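Local atomic coordinates of zinc transport transcriptional regulator (Lactococcus lactis subsp. lactis, PDB entry 5YHY), a protein that probably binds DNA as a zinc-responsive transcriptional regulator of the MarR family, and binds zinc. Residues E24-K29 with K106-H111; L46-I51 with W95-K100. The protein carries 1 engineered substitution. All coordinates share one frame; numbering follows the deposited sequence.

Interaction 1 (24-29 with 106-111) lies nearer the centre of the chain, where the loop between helices 4-19 and 38-49 meets helix 102-123. Interaction 2 (46-51 with 95-100) sits farther out in the winged helix-turn-helix, between the end of helix 38-49 and wing strand 93-97. Both are partly buried, of similar size and bridged by a water, yet their chemistry differs: metal coordination and a histidine packed between a lysine chain and a backbone carbonyl join the first, mainly aliphatic packing the second. Helix 38-49 relates them, since its His42 is one of the four zinc ligands while its last turn packs on the strand, which leads into helix 102-123. Their centres are about 18 Å apart, and they do not touch.

Interaction 1 (E24-K29 with K106-H111); sequences EILLGK and KEHATH. With ZN (zinc ion), chain B.
Glu24 and His108 meet through a zinc ion, bound by Glu24 OE1 at 1.9 Å and His108 NE2 at 2.0 Å. The carboxylate lies nearly coplanar with the imidazole, 18° apart, with OE1 at the ring's edge; OE1 and His108 NE2 come close because both bind the metal, and no hydrogen bond joins them. His42 and His112 complete the site. Leu26 crosses His108 at about a right angle, bringing its CD1 to 3.6 Å from His108 CE1, an apolar branch suited to this buried place. In this MarR-family winged helix-turn-helix, the contact ties the loop after helix 4-19 to helix 102-123. His111 is layered between two groups. Lys29, extended from chi1 (178°) onward, lays CB, CG and CD along one face, with a CH-pi contact from CG to the ring centroid at 3.7 Å; over the opposite face, displaced toward the rim, lies Glu107 O. His111 NE2 donates to the anti lone pair of Glu107 OE2 at 3.1 Å, while ND1 is hydrogen-bonded, in the ring plane, to a water that donates to Leu27 O. Replacing His111 with an alanine would probably leave this water and the Glu107 carboxylate without their imidazole partner and the Lys29 chain without its platform.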
loop_
_atom_site.group_PDB
_atom_site.type_symbol
_atom_site.label_atom_id
_atom_site.label_comp_id
_atom_site.label_asym_id
_atom_site.label_seq_id
_atom_site.Cartn_x
_atom_site.Cartn_y
_atom_site.Cartn_z
ATOM N N GLU A 24 -1.010 2.475 -9.193
ATOM C CA GLU A 24 0.221 3.197 -8.915
ATOM C C GLU A 24 -0.024 4.199 -7.803
ATOM O O GLU A 24 -1.117 4.748 -7.688
ATOM C CB GLU A 24 0.673 3.974 -10.155
ATOM C CG GLU A 24 1.625 3.237 -11.062
ATOM C CD GLU A 24 2.212 4.153 -12.118
ATOM O OE1 GLU A 24 1.431 4.787 -12.855
ATOM O OE2 GLU A 24 3.455 4.239 -12.212
ATOM N N ILE A 25 1.000 4.451 -6.991
ATOM C CA ILE A 25 0.919 5.514 -5.999
ATOM C C ILE A 25 1.253 6.848 -6.671
ATOM O O ILE A 25 2.406 7.125 -6.994
ATOM C CB ILE A 25 1.877 5.265 -4.820
ATOM C CG1 ILE A 25 1.515 3.962 -4.097
ATOM C CG2 ILE A 25 1.842 6.443 -3.842
ATOM C CD1 ILE A 25 0.175 4.000 -3.426
ATOM N N LEU A 26 0.227 7.665 -6.890
ATOM C CA LEU A 26 0.403 8.965 -7.529
ATOM C C LEU A 26 -0.313 10.029 -6.720
ATOM O O LEU A 26 -1.440 9.814 -6.265
ATOM C CB LEU A 26 -0.156 8.949 -8.952
ATOM C CG LEU A 26 0.617 8.051 -9.915
ATOM C CD1 LEU A 26 -0.167 7.861 -11.210
ATOM C CD2 LEU A 26 1.996 8.618 -10.198
ATOM N N LEU A 27 0.343 11.173 -6.554
ATOM C CA LEU A 27 -0.228 12.299 -5.809
ATOM C C LEU A 27 -0.793 13.354 -6.738
ATOM O O LEU A 27 -0.459 13.398 -7.918
ATOM C CB LEU A 27 0.842 12.962 -4.944
ATOM C CG LEU A 27 1.377 12.111 -3.798
ATOM C CD1 LEU A 27 2.617 12.761 -3.176
ATOM C CD2 LEU A 27 0.298 11.901 -2.755
ATOM N N GLY A 28 -1.631 14.225 -6.182
ATOM C CA GLY A 28 -2.176 15.343 -6.931
ATOM C C GLY A 28 -3.188 14.889 -7.961
ATOM O O GLY A 28 -3.514 15.620 -8.900
ATOM N N LYS A 29 -3.687 13.672 -7.787
ATOM C CA LYS A 29 -4.625 13.088 -8.728
ATOM C C LYS A 29 -5.971 12.863 -8.046
ATOM O O LYS A 29 -6.029 12.352 -6.927
ATOM C CB LYS A 29 -4.075 11.758 -9.238
ATOM C CG LYS A 29 -4.989 11.021 -10.194
ATOM C CD LYS A 29 -4.293 9.785 -10.738
ATOM C CE LYS A 29 -5.219 8.980 -11.635
ATOM N NZ LYS A 29 -4.532 7.805 -12.244
ATOM N N LYS A 106 -0.492 13.353 -21.397
ATOM C CA LYS A 106 -0.097 14.577 -20.716
ATOM C C LYS A 106 -0.523 14.519 -19.258
ATOM O O LYS A 106 0.249 14.899 -18.374
ATOM C CB LYS A 106 -0.708 15.808 -21.396
ATOM C CG LYS A 106 -0.296 17.124 -20.753
ATOM C CD LYS A 106 -1.107 18.287 -21.317
ATOM C CE LYS A 106 -0.928 19.548 -20.480
ATOM N NZ LYS A 106 -1.897 20.607 -20.879
ATOM N N GLU A 107 -1.738 14.034 -19.008
ATOM C CA GLU A 107 -2.253 13.942 -17.644
ATOM C C GLU A 107 -1.418 12.987 -16.814
ATOM O O GLU A 107 -1.061 13.292 -15.678
ATOM C CB GLU A 107 -3.709 13.484 -17.610
ATOM C CG GLU A 107 -4.258 13.348 -16.195
ATOM C CD GLU A 107 -5.702 12.875 -16.145
ATOM O OE1 GLU A 107 -6.422 13.022 -17.156
ATOM O OE2 GLU A 107 -6.118 12.357 -15.084
ATOM N N HIS A 108 -1.115 11.819 -17.370
ATOM C CA HIS A 108 -0.337 10.862 -16.596
ATOM C C HIS A 108 1.068 11.371 -16.307
ATOM O O HIS A 108 1.593 11.162 -15.209
ATOM C CB HIS A 108 -0.270 9.498 -17.279
ATOM C CG HIS A 108 0.081 8.389 -16.339
ATOM N ND1 HIS A 108 -0.814 7.889 -15.422
ATOM C CD2 HIS A 108 1.238 7.707 -16.154
ATOM C CE1 HIS A 108 -0.235 6.924 -14.726
ATOM N NE2 HIS A 108 1.014 6.811 -15.139
ATOM N N ALA A 109 1.685 12.020 -17.290
ATOM C CA ALA A 109 3.003 12.591 -17.099
ATOM C C ALA A 109 2.940 13.613 -15.968
ATOM O O ALA A 109 3.817 13.660 -15.108
ATOM C CB ALA A 109 3.500 13.236 -18.378
ATOM N N THR A 110 1.888 14.420 -15.966
ATOM C CA THR A 110 1.736 15.419 -14.914
ATOM C C THR A 110 1.648 14.775 -13.529
ATOM O O THR A 110 2.252 15.271 -12.564
ATOM C CB THR A 110 0.517 16.313 -15.159
ATOM O OG1 THR A 110 0.710 17.037 -16.379
ATOM C CG2 THR A 110 0.351 17.303 -14.027
ATOM N N HIS A 111 0.904 13.679 -13.422
ATOM C CA HIS A 111 0.781 12.989 -12.143
ATOM C C HIS A 111 2.138 12.510 -11.635
ATOM O O HIS A 111 2.462 12.678 -10.459
ATOM C CB HIS A 111 -0.178 11.805 -12.233
ATOM C CG HIS A 111 -1.592 12.197 -12.512
ATOM N ND1 HIS A 111 -2.146 13.365 -12.038
ATOM C CD2 HIS A 111 -2.569 11.574 -13.215
ATOM C CE1 HIS A 111 -3.401 13.452 -12.447
ATOM N NE2 HIS A 111 -3.682 12.376 -13.160
HETATM ZN ZN ZN B . 2.464 5.768 -14.170
HETATM O O HOH W 1 -0.869 15.163 -10.215
#

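Interaction 2 (L46-I51 with W95-K100); sequences LLAEQI and WSLTEK
Leu47 and Trp95 pack side by side where the MarR-type winged helix-turn-helix fold brings the end of helix 38-49 against the wing strand 93-97. The apolar contacts come first. Leu47 CD1 lies 3.9 Å from Trp95 CB, the two side chains pointing the same way, while the indole runs on toward helix 65-77 and gives its NE1 proton to Asn54. Nearer its backbone, Leu47 CB meets Leu97 CD2 at 3.7 Å. The second branch of Leu97 serves the neighbouring residue: CD1 rests 3.8 Å from Ala48 CB, a methyl small enough for the helix backbone to approach closely. Leu97 reaches both because its CG stands anti to the carbonyl carbon (chi1 -62°), with the fork turned to the helix. Beyond the helix end, Ile51 CG1 touches Ser96 CB at 3.7 Å; the Ser96 hydroxyl is engaged elsewhere, with Lys82 of the paired strand. Contacts to the backbone form a second group. Trp95 O has Leu47 CD2 at 3.3 Å and receives a CA-H...O contact from Ile51. No direct hydrogen bond joins the segments; a water does so instead, donating to Leu47 O at 2.7 Å and accepting from Leu97 N at 2.9 Å.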
loop_
_atom_site.group_PDB
_atom_site.type_symbol
_atom_site.label_atom_id
_atom_site.label_comp_id
_atom_site.label_asym_id
_atom_site.label_seq_id
_atom_site.Cartn_x
_atom_site.Cartn_y
_atom_site.Cartn_z
ATOM N N LEU A 46 5.633 7.336 -23.329
ATOM C CA LEU A 46 6.795 7.143 -24.169
ATOM C C LEU A 46 6.521 7.655 -25.593
ATOM O O LEU A 46 7.346 8.350 -26.184
ATOM C CB LEU A 46 7.202 5.664 -24.169
ATOM C CG LEU A 46 8.398 5.306 -25.036
ATOM C CD1 LEU A 46 9.617 6.138 -24.660
ATOM C CD2 LEU A 46 8.707 3.809 -24.930
ATOM N N LEU A 47 5.346 7.330 -26.126
ATOM C CA LEU A 47 5.011 7.705 -27.499
ATOM C C LEU A 47 4.803 9.210 -27.654
ATOM O O LEU A 47 5.000 9.755 -28.742
ATOM C CB LEU A 47 3.786 6.930 -27.993
ATOM C CG LEU A 47 3.991 5.416 -28.052
ATOM C CD1 LEU A 47 2.737 4.777 -28.642
ATOM C CD2 LEU A 47 5.223 5.057 -28.875
ATOM N N ALA A 48 4.413 9.877 -26.570
ATOM C CA ALA A 48 4.280 11.335 -26.578
ATOM C C ALA A 48 5.643 11.976 -26.821
ATOM O O ALA A 48 5.749 13.068 -27.383
ATOM C CB ALA A 48 3.692 11.822 -25.257
ATOM N N GLU A 49 6.682 11.276 -26.391
ATOM C CA GLU A 49 8.055 11.739 -26.492
ATOM C C GLU A 49 8.684 11.339 -27.825
ATOM O O GLU A 49 9.405 12.123 -28.441
ATOM C CB GLU A 49 8.850 11.154 -25.322
ATOM C CG GLU A 49 10.320 11.478 -25.298
ATOM C CD GLU A 49 11.008 10.819 -24.115
ATOM O OE1 GLU A 49 11.406 9.639 -24.235
ATOM O OE2 GLU A 49 11.128 11.473 -23.059
ATOM N N GLN A 50 8.390 10.122 -28.277
ATOM C CA GLN A 50 9.018 9.567 -29.473
ATOM C C GLN A 50 8.185 8.444 -30.083
ATOM O O GLN A 50 7.815 7.504 -29.389
ATOM C CB GLN A 50 10.394 8.996 -29.129
ATOM C CG GLN A 50 11.528 10.007 -29.105
ATOM C CD GLN A 50 12.020 10.367 -30.494
ATOM O OE1 GLN A 50 11.580 11.357 -31.086
ATOM N NE2 GLN A 50 12.943 9.565 -31.023
ATOM N N ILE A 51 7.915 8.534 -31.381
ATOM C CA ILE A 51 7.354 7.398 -32.113
ATOM C C ILE A 51 8.315 6.218 -31.966
ATOM O O ILE A 51 9.527 6.379 -32.127
ATOM C CB ILE A 51 7.160 7.738 -33.606
ATOM C CG1 ILE A 51 6.030 8.757 -33.772
ATOM C CG2 ILE A 51 6.883 6.482 -34.411
ATOM C CD1 ILE A 51 5.869 9.265 -35.195
ATOM N N TRP A 95 4.828 2.938 -33.644
ATOM C CA TRP A 95 3.603 3.327 -32.957
ATOM C C TRP A 95 3.619 4.789 -32.593
ATOM O O TRP A 95 4.648 5.315 -32.152
ATOM C CB TRP A 95 3.421 2.490 -31.689
ATOM C CG TRP A 95 3.254 1.045 -32.004
ATOM C CD1 TRP A 95 4.228 0.097 -32.029
ATOM C CD2 TRP A 95 2.040 0.386 -32.383
ATOM N NE1 TRP A 95 3.694 -1.122 -32.378
ATOM C CE2 TRP A 95 2.350 -0.970 -32.597
ATOM C CE3 TRP A 95 0.717 0.811 -32.547
ATOM C CZ2 TRP A 95 1.388 -1.907 -32.981
ATOM C CZ3 TRP A 95 -0.233 -0.117 -32.915
ATOM C CH2 TRP A 95 0.105 -1.460 -33.128
ATOM N N SER A 96 2.474 5.440 -32.776
ATOM C CA SER A 96 2.307 6.827 -32.364
ATOM C C SER A 96 0.972 7.045 -31.661
ATOM O O SER A 96 0.053 6.229 -31.774
ATOM C CB SER A 96 2.437 7.757 -33.570
ATOM O OG SER A 96 1.475 7.427 -34.547
ATOM N N LEU A 97 0.867 8.150 -30.927
ATOM C CA LEU A 97 -0.381 8.510 -30.275
ATOM C C LEU A 97 -1.415 8.948 -31.303
ATOM O O LEU A 97 -1.069 9.528 -32.330
ATOM C CB LEU A 97 -0.165 9.680 -29.318
ATOM C CG LEU A 97 0.786 9.456 -28.148
ATOM C CD1 LEU A 97 0.714 10.674 -27.242
ATOM C CD2 LEU A 97 0.383 8.201 -27.398
ATOM N N THR A 98 -2.674 8.668 -31.007
ATOM C CA THR A 98 -3.782 9.327 -31.695
ATOM C C THR A 98 -4.078 10.624 -30.946
ATOM O O THR A 98 -3.633 10.808 -29.811
ATOM C CB THR A 98 -5.043 8.455 -31.717
ATOM O OG1 THR A 98 -5.522 8.250 -30.382
ATOM C CG2 THR A 98 -4.760 7.105 -32.388
ATOM N N GLU A 99 -4.827 11.531 -31.567
ATOM C CA GLU A 99 -5.176 12.774 -30.877
ATOM C C GLU A 99 -5.910 12.502 -29.564
ATOM O O GLU A 99 -5.728 13.223 -28.581
ATOM C CB GLU A 99 -6.009 13.691 -31.781
ATOM C CG GLU A 99 -5.217 14.841 -32.396
ATOM C CD GLU A 99 -4.490 15.695 -31.357
ATOM O OE1 GLU A 99 -5.034 15.907 -30.248
ATOM O OE2 GLU A 99 -3.363 16.149 -31.650
ATOM N N LYS A 100 -6.733 11.459 -29.545
ATOM C CA LYS A 100 -7.458 11.057 -28.345
ATOM C C LYS A 100 -6.502 10.859 -27.159
ATOM O O LYS A 100 -6.836 11.164 -26.012
ATOM C CB LYS A 100 -8.227 9.763 -28.626
ATOM C CG LYS A 100 -9.007 9.178 -27.455
ATOM C CD LYS A 100 -9.721 7.897 -27.884
ATOM C CE LYS A 100 -10.350 7.165 -26.712
ATOM N NZ LYS A 100 -11.176 5.994 -27.155
HETATM O O HOH W 2 3.243 9.727 -30.783
#